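Local coordinates for neuraminidase (Influenza A virus, PDB 4GDI), which forms the tetrameric, propeller-shaped neuraminidase-like surface glycoprotein of a bat influenza virus and may release terminal sialic acids from glycoconjugates, at residues R43-C48 and F54-A59; I153-S158 and F227-N232; R175-Q180 and Q185-L190; E342-T347 and M352-S357. All blocks are in the same frame, centred on the assembly; numbering follows the deposited sequence.

Contact 1 of 4, residues R43-C48 and F54-A59; sequences RAYVSC and FKFFIA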
# COMPACT_ATOMS: atom_id res chain seq x y z
N ARG A 43 21.24 -12.72 -5.52
CA ARG A 43 21.57 -12.08 -6.77
C ARG A 43 20.87 -10.73 -6.86
O ARG A 43 20.46 -10.29 -7.93
CB ARG A 43 21.25 -13.01 -7.95
CG ARG A 43 21.96 -14.36 -7.81
CD ARG A 43 22.20 -15.10 -9.11
NE ARG A 43 21.06 -15.94 -9.49
CZ ARG A 43 20.76 -17.12 -8.94
NH1 ARG A 43 21.51 -17.62 -7.96
NH2 ARG A 43 19.70 -17.80 -9.37
N ALA A 44 20.80 -10.05 -5.72
CA ALA A 44 20.12 -8.78 -5.64
C ALA A 44 21.00 -7.63 -6.13
O ALA A 44 22.24 -7.73 -6.16
CB ALA A 44 19.64 -8.50 -4.21
N TYR A 45 20.34 -6.55 -6.54
CA TYR A 45 21.02 -5.33 -6.95
C TYR A 45 20.01 -4.19 -6.90
O TYR A 45 18.82 -4.41 -6.69
CB TYR A 45 21.63 -5.47 -8.35
CG TYR A 45 20.62 -5.82 -9.44
CD1 TYR A 45 20.27 -7.14 -9.68
CD2 TYR A 45 20.02 -4.84 -10.21
CE1 TYR A 45 19.35 -7.48 -10.66
CE2 TYR A 45 19.10 -5.16 -11.21
CZ TYR A 45 18.78 -6.49 -11.43
OH TYR A 45 17.87 -6.83 -12.39
N VAL A 46 20.48 -2.97 -7.11
CA VAL A 46 19.63 -1.81 -6.98
C VAL A 46 19.50 -1.09 -8.32
O VAL A 46 20.47 -1.00 -9.07
CB VAL A 46 20.17 -0.82 -5.92
CG1 VAL A 46 19.32 0.45 -5.91
CG2 VAL A 46 20.21 -1.47 -4.53
N SER A 47 18.33 -0.53 -8.59
CA SER A 47 18.15 0.33 -9.77
C SER A 47 16.97 1.27 -9.52
O SER A 47 16.01 0.90 -8.83
CB SER A 47 17.91 -0.53 -11.03
OG SER A 47 18.12 0.21 -12.22
N CYS A 48 17.05 2.47 -10.07
CA CYS A 48 16.12 3.54 -9.72
C CYS A 48 15.33 4.06 -10.93
O CYS A 48 15.83 4.04 -12.07
CB CYS A 48 16.89 4.72 -9.11
SG CYS A 48 18.22 4.26 -7.95
N PHE A 54 14.92 0.79 -6.16
CA PHE A 54 14.35 -0.50 -5.85
C PHE A 54 15.45 -1.55 -5.73
O PHE A 54 16.52 -1.42 -6.32
CB PHE A 54 13.35 -0.94 -6.94
CG PHE A 54 12.21 0.02 -7.13
CD1 PHE A 54 12.34 1.13 -7.95
CD2 PHE A 54 11.00 -0.18 -6.47
CE1 PHE A 54 11.30 2.04 -8.12
CE2 PHE A 54 9.94 0.73 -6.62
CZ PHE A 54 10.09 1.84 -7.46
N LYS A 55 15.15 -2.58 -4.95
CA LYS A 55 15.94 -3.79 -4.89
C LYS A 55 15.32 -4.82 -5.83
O LYS A 55 14.17 -5.22 -5.65
CB LYS A 55 15.97 -4.34 -3.46
CG LYS A 55 16.68 -5.68 -3.32
CD LYS A 55 16.85 -6.08 -1.86
CE LYS A 55 16.17 -7.42 -1.58
NZ LYS A 55 15.94 -7.65 -0.12
N PHE A 56 16.09 -5.22 -6.84
CA PHE A 56 15.72 -6.32 -7.72
C PHE A 56 16.46 -7.56 -7.24
O PHE A 56 17.63 -7.48 -6.87
CB PHE A 56 16.11 -6.00 -9.16
CG PHE A 56 15.29 -4.92 -9.79
CD1 PHE A 56 15.56 -3.60 -9.53
CD2 PHE A 56 14.27 -5.23 -10.67
CE1 PHE A 56 14.81 -2.61 -10.11
CE2 PHE A 56 13.52 -4.23 -11.25
CZ PHE A 56 13.79 -2.94 -10.97
N PHE A 57 15.80 -8.71 -7.26
CA PHE A 57 16.40 -9.92 -6.71
C PHE A 57 15.69 -11.20 -7.15
O PHE A 57 14.52 -11.18 -7.54
CB PHE A 57 16.42 -9.86 -5.18
CG PHE A 57 15.06 -9.83 -4.55
CD1 PHE A 57 14.40 -8.63 -4.35
CD2 PHE A 57 14.46 -11.00 -4.11
CE1 PHE A 57 13.14 -8.61 -3.76
CE2 PHE A 57 13.20 -10.98 -3.51
CZ PHE A 57 12.55 -9.78 -3.34
N ILE A 58 16.41 -12.32 -7.08
CA ILE A 58 15.80 -13.62 -7.33
C ILE A 58 15.36 -14.15 -5.97
O ILE A 58 16.15 -14.20 -5.03
CB ILE A 58 16.79 -14.60 -7.98
CG1 ILE A 58 17.47 -13.98 -9.20
CG2 ILE A 58 16.08 -15.89 -8.37
CD1 ILE A 58 16.50 -13.51 -10.28
N ALA A 59 14.09 -14.54 -5.86
CA ALA A 59 13.58 -15.10 -4.60
C ALA A 59 13.94 -16.58 -4.53
O ALA A 59 13.87 -17.29 -5.53
CB ALA A 59 12.08 -14.94 -4.51

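Contact 2 of 4, residues I153-S158 and F227-N232; sequences ICIEGS and FTKELN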
# COMPACT_ATOMS: atom_id res chain seq x y z
N ILE A 153 22.43 -0.22 -18.39
CA ILE A 153 22.80 1.18 -18.51
C ILE A 153 22.04 1.85 -19.65
O ILE A 153 22.17 1.45 -20.81
CB ILE A 153 24.31 1.32 -18.79
CG1 ILE A 153 25.13 0.76 -17.63
CG2 ILE A 153 24.68 2.76 -19.01
CD1 ILE A 153 24.76 1.38 -16.27
N CYS A 154 21.24 2.87 -19.32
CA CYS A 154 20.47 3.62 -20.33
C CYS A 154 21.03 5.01 -20.58
O CYS A 154 21.36 5.74 -19.65
CB CYS A 154 19.00 3.71 -19.92
SG CYS A 154 18.15 2.13 -19.81
N ILE A 155 21.17 5.36 -21.86
CA ILE A 155 21.62 6.67 -22.29
C ILE A 155 20.71 7.16 -23.42
O ILE A 155 20.70 6.56 -24.49
CB ILE A 155 23.05 6.64 -22.85
CG1 ILE A 155 24.02 6.02 -21.87
CG2 ILE A 155 23.53 8.06 -23.18
CD1 ILE A 155 25.40 5.88 -22.45
N GLU A 156 19.95 8.22 -23.18
CA GLU A 156 19.11 8.81 -24.22
C GLU A 156 18.24 7.77 -24.92
O GLU A 156 18.08 7.82 -26.12
CB GLU A 156 19.98 9.52 -25.27
CG GLU A 156 20.66 10.78 -24.76
CD GLU A 156 22.02 11.05 -25.42
OE1 GLU A 156 22.41 10.30 -26.34
OE2 GLU A 156 22.70 12.01 -24.99
N GLY A 157 17.69 6.82 -24.18
CA GLY A 157 16.77 5.86 -24.76
C GLY A 157 17.40 4.56 -25.26
O GLY A 157 16.68 3.61 -25.54
N SER A 158 18.72 4.53 -25.41
CA SER A 158 19.42 3.27 -25.70
C SER A 158 19.93 2.63 -24.40
O SER A 158 20.63 3.28 -23.63
CB SER A 158 20.61 3.52 -26.63
OG SER A 158 20.22 3.99 -27.90
N PHE A 227 33.26 1.33 -22.81
CA PHE A 227 32.69 1.33 -24.14
C PHE A 227 31.79 2.52 -24.40
O PHE A 227 31.38 3.21 -23.47
CB PHE A 227 32.01 -0.01 -24.46
CG PHE A 227 30.72 -0.28 -23.72
CD1 PHE A 227 29.50 0.08 -24.27
CD2 PHE A 227 30.72 -0.99 -22.52
CE1 PHE A 227 28.31 -0.20 -23.62
CE2 PHE A 227 29.53 -1.28 -21.87
CZ PHE A 227 28.32 -0.89 -22.42
N THR A 228 31.55 2.80 -25.68
CA THR A 228 30.75 3.94 -26.10
C THR A 228 29.35 3.51 -26.53
O THR A 228 29.05 2.31 -26.68
CB THR A 228 31.39 4.66 -27.30
OG1 THR A 228 31.28 3.85 -28.48
CG2 THR A 228 32.88 4.98 -27.04
N LYS A 229 28.50 4.50 -26.75
CA LYS A 229 27.17 4.28 -27.32
C LYS A 229 27.24 3.58 -28.67
O LYS A 229 26.27 2.99 -29.10
CB LYS A 229 26.45 5.61 -27.51
CG LYS A 229 25.62 6.06 -26.34
CD LYS A 229 24.75 7.25 -26.73
CE LYS A 229 23.37 6.80 -27.19
NZ LYS A 229 22.65 7.89 -27.91
N GLU A 230 28.38 3.66 -29.35
CA GLU A 230 28.54 3.04 -30.66
C GLU A 230 29.17 1.64 -30.58
O GLU A 230 29.46 1.02 -31.61
CB GLU A 230 29.40 3.93 -31.56
CG GLU A 230 28.81 5.33 -31.75
CD GLU A 230 27.36 5.32 -32.28
OE1 GLU A 230 26.97 4.37 -33.03
OE2 GLU A 230 26.62 6.26 -31.94
N LEU A 231 29.37 1.15 -29.36
CA LEU A 231 29.90 -0.19 -29.09
C LEU A 231 31.38 -0.33 -29.40
O LEU A 231 31.89 -1.45 -29.48
CB LEU A 231 29.11 -1.28 -29.80
CG LEU A 231 27.62 -1.27 -29.43
CD1 LEU A 231 26.89 -2.49 -29.99
CD2 LEU A 231 27.42 -1.18 -27.93
N ASN A 232 32.07 0.79 -29.55
CA ASN A 232 33.52 0.76 -29.47
C ASN A 232 33.94 0.52 -28.03
O ASN A 232 33.26 0.95 -27.11
CB ASN A 232 34.10 2.05 -30.01
CG ASN A 232 34.09 2.06 -31.51
OD1 ASN A 232 34.60 1.13 -32.12
ND2 ASN A 232 33.46 3.06 -32.10
O HOH W 1 19.95 6.96 -27.96

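Contact 3 of 4, residues R175-Q180 and Q185-L190; sequences RIYELQ and QRWKQL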
# COMPACT_ATOMS: atom_id res chain seq x y z
N ARG A 175 29.11 -10.52 -24.72
CA ARG A 175 28.60 -9.60 -25.72
C ARG A 175 27.96 -8.37 -25.08
O ARG A 175 27.31 -8.48 -24.04
CB ARG A 175 27.52 -10.31 -26.54
CG ARG A 175 28.02 -11.46 -27.37
CD ARG A 175 26.89 -12.07 -28.18
NE ARG A 175 27.39 -13.02 -29.15
CZ ARG A 175 26.64 -13.64 -30.06
NH1 ARG A 175 25.34 -13.40 -30.13
NH2 ARG A 175 27.21 -14.49 -30.91
N ILE A 176 28.15 -7.21 -25.70
CA ILE A 176 27.35 -6.04 -25.38
C ILE A 176 26.12 -6.07 -26.27
O ILE A 176 26.24 -6.19 -27.49
CB ILE A 176 28.08 -4.73 -25.68
CG1 ILE A 176 29.40 -4.67 -24.94
CG2 ILE A 176 27.19 -3.55 -25.28
CD1 ILE A 176 30.26 -3.49 -25.35
N TYR A 177 24.95 -5.95 -25.65
CA TYR A 177 23.72 -5.78 -26.40
C TYR A 177 23.22 -4.34 -26.27
O TYR A 177 23.19 -3.77 -25.18
CB TYR A 177 22.67 -6.75 -25.88
CG TYR A 177 22.79 -8.14 -26.45
CD1 TYR A 177 23.69 -9.06 -25.93
CD2 TYR A 177 22.00 -8.53 -27.51
CE1 TYR A 177 23.80 -10.34 -26.47
CE2 TYR A 177 22.10 -9.80 -28.05
CZ TYR A 177 22.99 -10.69 -27.53
OH TYR A 177 23.06 -11.95 -28.08
N GLU A 178 22.85 -3.73 -27.39
CA GLU A 178 22.18 -2.45 -27.35
C GLU A 178 20.68 -2.63 -27.57
O GLU A 178 20.28 -3.25 -28.56
CB GLU A 178 22.72 -1.50 -28.41
CG GLU A 178 21.98 -0.18 -28.42
CD GLU A 178 22.45 0.75 -29.53
OE1 GLU A 178 23.34 0.37 -30.31
OE2 GLU A 178 21.91 1.88 -29.62
N LEU A 179 19.86 -2.10 -26.66
CA LEU A 179 18.41 -2.20 -26.74
C LEU A 179 17.78 -0.81 -26.88
O LEU A 179 18.31 0.17 -26.38
CB LEU A 179 17.85 -2.84 -25.47
CG LEU A 179 18.59 -4.06 -24.96
CD1 LEU A 179 17.91 -4.60 -23.70
CD2 LEU A 179 18.68 -5.12 -26.05
N GLN A 180 16.65 -0.76 -27.58
CA GLN A 180 15.79 0.42 -27.59
C GLN A 180 14.34 -0.07 -27.47
O GLN A 180 13.92 -1.00 -28.17
CB GLN A 180 16.00 1.27 -28.87
CG GLN A 180 17.29 2.08 -28.87
CD GLN A 180 17.48 2.93 -30.13
OE1 GLN A 180 16.51 3.43 -30.70
NE2 GLN A 180 18.73 3.12 -30.55
N GLN A 185 18.88 -3.85 -30.99
CA GLN A 185 19.26 -3.07 -32.16
C GLN A 185 20.50 -3.67 -32.81
O GLN A 185 20.57 -3.83 -34.02
CB GLN A 185 19.54 -1.62 -31.77
CG GLN A 185 18.36 -0.98 -31.05
CD GLN A 185 17.13 -0.91 -31.93
OE1 GLN A 185 17.09 -0.16 -32.90
NE2 GLN A 185 16.12 -1.70 -31.60
N ARG A 186 21.49 -3.97 -31.99
CA ARG A 186 22.69 -4.65 -32.45
C ARG A 186 23.43 -5.20 -31.25
O ARG A 186 23.05 -4.97 -30.10
CB ARG A 186 23.57 -3.70 -33.25
CG ARG A 186 23.95 -2.47 -32.52
CD ARG A 186 24.61 -1.43 -33.41
NE ARG A 186 24.60 -0.15 -32.71
CZ ARG A 186 25.40 0.88 -32.98
NH1 ARG A 186 26.31 0.82 -33.94
NH2 ARG A 186 25.28 1.99 -32.25
N TRP A 187 24.47 -5.98 -31.52
CA TRP A 187 25.32 -6.47 -30.46
C TRP A 187 26.74 -6.61 -30.98
O TRP A 187 26.98 -6.64 -32.19
CB TRP A 187 24.78 -7.79 -29.90
CG TRP A 187 24.58 -8.86 -30.92
CD1 TRP A 187 23.44 -9.13 -31.61
CD2 TRP A 187 25.54 -9.83 -31.35
NE1 TRP A 187 23.63 -10.19 -32.46
CE2 TRP A 187 24.92 -10.64 -32.31
CE3 TRP A 187 26.88 -10.08 -31.02
CZ2 TRP A 187 25.58 -11.69 -32.94
CZ3 TRP A 187 27.53 -11.11 -31.64
CH2 TRP A 187 26.88 -11.91 -32.59
N LYS A 188 27.67 -6.67 -30.05
CA LYS A 188 29.08 -6.70 -30.37
C LYS A 188 29.70 -7.75 -29.45
O LYS A 188 29.55 -7.69 -28.23
CB LYS A 188 29.66 -5.30 -30.15
CG LYS A 188 31.18 -5.21 -30.04
CD LYS A 188 31.86 -5.39 -31.37
CE LYS A 188 32.34 -4.07 -31.94
NZ LYS A 188 31.22 -3.21 -32.42
N GLN A 189 30.34 -8.76 -30.02
CA GLN A 189 31.02 -9.74 -29.19
C GLN A 189 32.38 -9.17 -28.81
O GLN A 189 33.13 -8.75 -29.67
CB GLN A 189 31.17 -11.08 -29.94
CG GLN A 189 31.66 -12.23 -29.08
CD GLN A 189 31.32 -13.58 -29.69
OE1 GLN A 189 30.15 -13.91 -29.93
NE2 GLN A 189 32.36 -14.38 -29.96
N LEU A 190 32.66 -9.11 -27.52
CA LEU A 190 33.94 -8.59 -27.05
C LEU A 190 35.06 -9.61 -27.28
O LEU A 190 34.84 -10.81 -27.13
CB LEU A 190 33.85 -8.30 -25.55
CG LEU A 190 32.75 -7.33 -25.15
CD1 LEU A 190 32.72 -7.16 -23.64
CD2 LEU A 190 32.96 -6.02 -25.86
O HOH W 2 23.75 3.72 -29.71

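Contact 4 of 4, residues E342-T347 and M352-S357; sequences EIEDQT and MIQELS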
# COMPACT_ATOMS: atom_id res chain seq x y z
N GLU A 342 26.21 -6.62 -0.41
CA GLU A 342 25.61 -7.69 0.39
C GLU A 342 26.30 -7.74 1.74
O GLU A 342 27.54 -7.81 1.82
CB GLU A 342 25.80 -9.05 -0.28
CG GLU A 342 24.84 -9.35 -1.44
CD GLU A 342 25.11 -10.68 -2.10
OE1 GLU A 342 26.23 -11.22 -1.90
OE2 GLU A 342 24.21 -11.20 -2.81
N ILE A 343 25.48 -7.68 2.78
CA ILE A 343 25.92 -7.91 4.15
C ILE A 343 25.36 -9.28 4.54
O ILE A 343 24.16 -9.52 4.42
CB ILE A 343 25.35 -6.84 5.09
CG1 ILE A 343 25.83 -5.44 4.67
CG2 ILE A 343 25.71 -7.12 6.55
CD1 ILE A 343 27.32 -5.26 4.68
N GLU A 344 26.22 -10.19 4.98
CA GLU A 344 25.75 -11.55 5.28
C GLU A 344 25.49 -11.73 6.76
O GLU A 344 26.29 -11.33 7.58
CB GLU A 344 26.74 -12.60 4.76
CG GLU A 344 26.39 -13.10 3.36
CD GLU A 344 27.55 -13.06 2.39
OE1 GLU A 344 28.70 -13.29 2.81
OE2 GLU A 344 27.30 -12.81 1.18
N ASP A 345 24.34 -12.33 7.09
CA ASP A 345 23.93 -12.51 8.48
C ASP A 345 23.63 -13.99 8.74
O ASP A 345 23.03 -14.68 7.89
CB ASP A 345 22.69 -11.67 8.77
CG ASP A 345 22.92 -10.18 8.54
OD1 ASP A 345 23.92 -9.64 9.07
OD2 ASP A 345 22.10 -9.55 7.83
N GLN A 346 24.04 -14.49 9.90
CA GLN A 346 23.77 -15.88 10.27
C GLN A 346 22.39 -15.98 10.91
O GLN A 346 22.04 -15.16 11.76
CB GLN A 346 24.84 -16.40 11.23
CG GLN A 346 24.72 -17.89 11.52
CD GLN A 346 24.85 -18.74 10.27
OE1 GLN A 346 25.68 -18.47 9.40
NE2 GLN A 346 24.02 -19.78 10.16
N THR A 347 21.60 -16.96 10.50
CA THR A 347 20.29 -17.15 11.13
C THR A 347 20.25 -18.47 11.87
O THR A 347 21.05 -19.37 11.62
CB THR A 347 19.13 -17.06 10.11
OG1 THR A 347 19.01 -18.30 9.39
CG2 THR A 347 19.34 -15.89 9.12
N MET A 352 22.66 -18.86 6.15
CA MET A 352 23.20 -17.55 5.85
C MET A 352 22.27 -16.81 4.91
O MET A 352 21.87 -17.34 3.86
CB MET A 352 24.58 -17.69 5.20
CG MET A 352 25.24 -16.36 4.85
SD MET A 352 26.83 -16.10 5.67
CE MET A 352 26.33 -16.08 7.39
N ILE A 353 21.90 -15.59 5.29
CA ILE A 353 21.11 -14.74 4.40
C ILE A 353 21.96 -13.54 4.04
O ILE A 353 22.93 -13.23 4.74
CB ILE A 353 19.79 -14.26 5.05
CG1 ILE A 353 20.09 -13.44 6.30
CG2 ILE A 353 18.90 -15.44 5.41
CD1 ILE A 353 18.87 -12.77 6.88
N GLN A 354 21.63 -12.88 2.94
CA GLN A 354 22.27 -11.61 2.63
C GLN A 354 21.23 -10.49 2.51
O GLN A 354 20.14 -10.67 1.96
CB GLN A 354 23.10 -11.69 1.35
CG GLN A 354 22.41 -12.34 0.19
CD GLN A 354 22.60 -13.83 0.21
OE1 GLN A 354 23.56 -14.33 0.79
NE2 GLN A 354 21.68 -14.56 -0.43
N GLU A 355 21.60 -9.34 3.06
CA GLU A 355 20.80 -8.14 2.97
C GLU A 355 21.64 -7.05 2.29
O GLU A 355 22.83 -6.90 2.57
CB GLU A 355 20.37 -7.72 4.37
CG GLU A 355 19.08 -8.39 4.84
CD GLU A 355 17.89 -7.96 4.01
OE1 GLU A 355 17.74 -6.74 3.79
OE2 GLU A 355 17.11 -8.84 3.58
N LEU A 356 21.03 -6.31 1.39
CA LEU A 356 21.75 -5.27 0.66
C LEU A 356 21.79 -4.01 1.50
O LEU A 356 20.77 -3.56 2.02
CB LEU A 356 21.07 -4.94 -0.68
CG LEU A 356 21.26 -5.84 -1.89
CD1 LEU A 356 20.81 -5.08 -3.15
CD2 LEU A 356 22.70 -6.34 -2.04
N SER A 357 22.98 -3.44 1.63
CA SER A 357 23.10 -2.07 2.07
C SER A 357 23.54 -1.24 0.86
O SER A 357 24.01 -1.78 -0.15
CB SER A 357 24.14 -1.97 3.18
OG SER A 357 25.42 -2.20 2.64

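Contact 1 of 4, residues R43-C48 and F54-A59
Tyr45 and Phe56 meet as neighbours across two antiparallel strands, with the root of the phenylalanine lying over one face of the phenol ring. Tyr45 CZ is 3.5 Å from Phe56 CB, a CH-pi contact; the rings themselves are nearly parallel, 11° apart, but slid so far past each other that they barely overlap. The phenol gets there because Tyr45 CG is placed between the backbone N and the carbonyl carbon (chi1 58°), which swings the ring toward the other strand. Further along the same face, Ser47 CB approaches Phe56 CE1 to 3.8 Å, and a residue this small suits a place beside a wide ring. The hydroxyls are used outside the pair: Tyr45 OH bonds to Ser102 and Ser47 OG to Glu151, while the Phe56 ring also meets Trp111. The reverse face is just as close, Ala44 CB lying 3.6 Å from Phe57 CB and Val46 CG1 3.4 Å from Phe54 O, with Leu356 packed on Ala44 and Val46. Two pairs of backbone bonds hold the strands, among them Tyr45 N to Phe56 O at 2.9 Å. The Arg43 end is looser. At this corner residue CB stays 4.1 Å from Ile58 CG1, and the guanidinium of the partly exposed arginine turns to Glu77 and the Arg100 carbonyl. Phe54 is also partly exposed, though its backbone is firmly paired with Ser47; its ring makes a cation-pi contact with Lys81. A disulfide from Cys48 to Cys53 staples the connecting loop, completing a buried beta hairpin of the propeller.

Contact 2 of 4, residues I153-S158 and F227-N232
The flat carboxylate of Glu156 is approached at one oxygen rather than over a face: Lys229 NZ meets OE1 at 2.9 Å, nearly along the C-O axis, in a salt bridge whose two side chains cross at about a right angle. The other oxygen, OE2, has a long, weak ion pair with Arg10. Lysine suits this site because its aliphatic part is useful too: Lys229 CG is 3.9 Å from Ile155 CD1, and Lys229 CD is 3.8 Å from Ile155 CG2. A bend at chi3 (93°) then carries the ammonium group past the isoleucine to the acid. Glu156 and Gly157 are the central residues of a type I' turn from Ile155 to Ser158, the tight connection of a beta hairpin in one propeller blade, whereas Lys229 leads off from a strand of the next blade's sheet. Both turn residues have positive phi, a conformation that comes easily to glycine. Water 1 ties the corner together. It donates to Glu156 O at 2.8 Å and accepts from Lys229 NZ. Ser158 OG is its third partner. Behind Lys229, Thr228 OG1 accepts from the backbone N of Glu230, an ST turn within the type I turn from Thr228 to Leu231.

Contact 3 of 4, residues R175-Q180 and Q185-L190
This is the outer beta hairpin of a four-stranded propeller blade, and on one side of it the Arg175 guanidinium and the Tyr177 hydroxyl lie over one face of the Trp187 indole. The Arg175 guanidinium lies flat on the six-membered ring, planes 11° apart, a stacked cation-pi pair whose exact spacing is doubtful because the modelled atoms sit too close. Its rotation is fixed from the edge: Gln189 OE1 accepts from Arg175 NE at 3.0 Å, on a lone pair, and from Arg175 NH2 at 3.2 Å, with the oxygen in the guanidinium plane. A weak bond from Arg175 NH1 to Tyr177 OH adds a third hold. Arginine fits here, being long, flat and rich in N-H groups. Trp187 CB rests over one face of the Tyr177 ring, 3.7 Å from CD2; with CG between the backbone N and the carbonyl carbon (chi1 55°), the indole continues toward Arg175 and barely overlaps the phenol ring. Trp187, on the edge strand, is exposed, whereas Tyr177 is buried and stacks on Phe137. On the reverse face Glu178 OE1 accepts from Arg186 NE at 2.8 Å and, weakly, from NH2, the two flat groups turned 43° from each other. Arg186 NH2 also pairs with Glu230, while Glu178 OE2 takes a bond from water 2 at 2.6 Å and is probably hydrogen-bonded to Ser158 OG. Glu178 and Gln180 are calcium ligands in a structure of this protein, though Glu178 has no calcium bound here. Ile176 CD1 touches Leu190 CD2 at 3.7 Å, and these branched apolar chains face Phe227 and Leu225 of the next blade.

Contact 4 of 4, residues E342-T347 and M352-S357
Met352 reaches over the neighbouring strand to Glu344 and Gln346. From CB the chain leaves with CG anti to the backbone N (chi1 -180°) and then bends at chi2 and chi3. CG lies 3.8 Å from Glu344 CG. The sulfur, SD, rests 3.6 Å from Glu344 CB, the two side chains crossing at about a right angle. The methyl CE ends 3.2 Å from Gln346 OE1, close also to the carbonyl of Asp345. A flexible, unbranched thioether is well suited to such a winding path. Beyond it on the same face, Gln354 and Glu342 run side by side, with Gln354 CG 3.7 Å from Glu342 OE2, and Glu342 CG meets Leu356 CD2 at 3.7 Å. The polar ends have partners elsewhere: Glu342 forms a salt bridge with Arg320 and Glu344 one with Arg317, which probably offset the crowding of acids, and Gln354 NE2 bonds to Ser41 O. On the other face Thr347 CG2 packs 3.8 Å from Ile353 CG2, while Thr347 OG1 bonds into the connecting turn, to Leu350 N and Gly351 O. Nearly straight backbone bonds such as Ile343 N to Glu355 O, at 2.8 Å, join the strands. They form a beta hairpin at the heart of a propeller blade to which strand 20-25 adds its edge, the closure typical of propellers that join N- and C-terminal strands in one sheet.

How the contacts relate
Contacts 1, 3 and 4 are hairpins within separate sheets of the beta-propeller, whereas contact 2 bridges two neighbouring sheets. Along the chain contact 1 comes first and contact 4 last; contact 3 falls between the two segments of contact 2. Contacts 2 and 3, with centres about 10 Å apart, share the sheet that runs from strand 153-155 to strand 183-189 and are joined by the Glu230-Arg186 salt bridge and the Ser158-Glu178 pair. Contacts 1 and 4, about 14 Å apart between centres, touch through Leu356, so two neighbouring sheets pack together; the sheet of contact 4 also takes in strand 20-25, joining the start and end of the chain. Contacts 3 and 4 lie on opposite sides of the chain's centre.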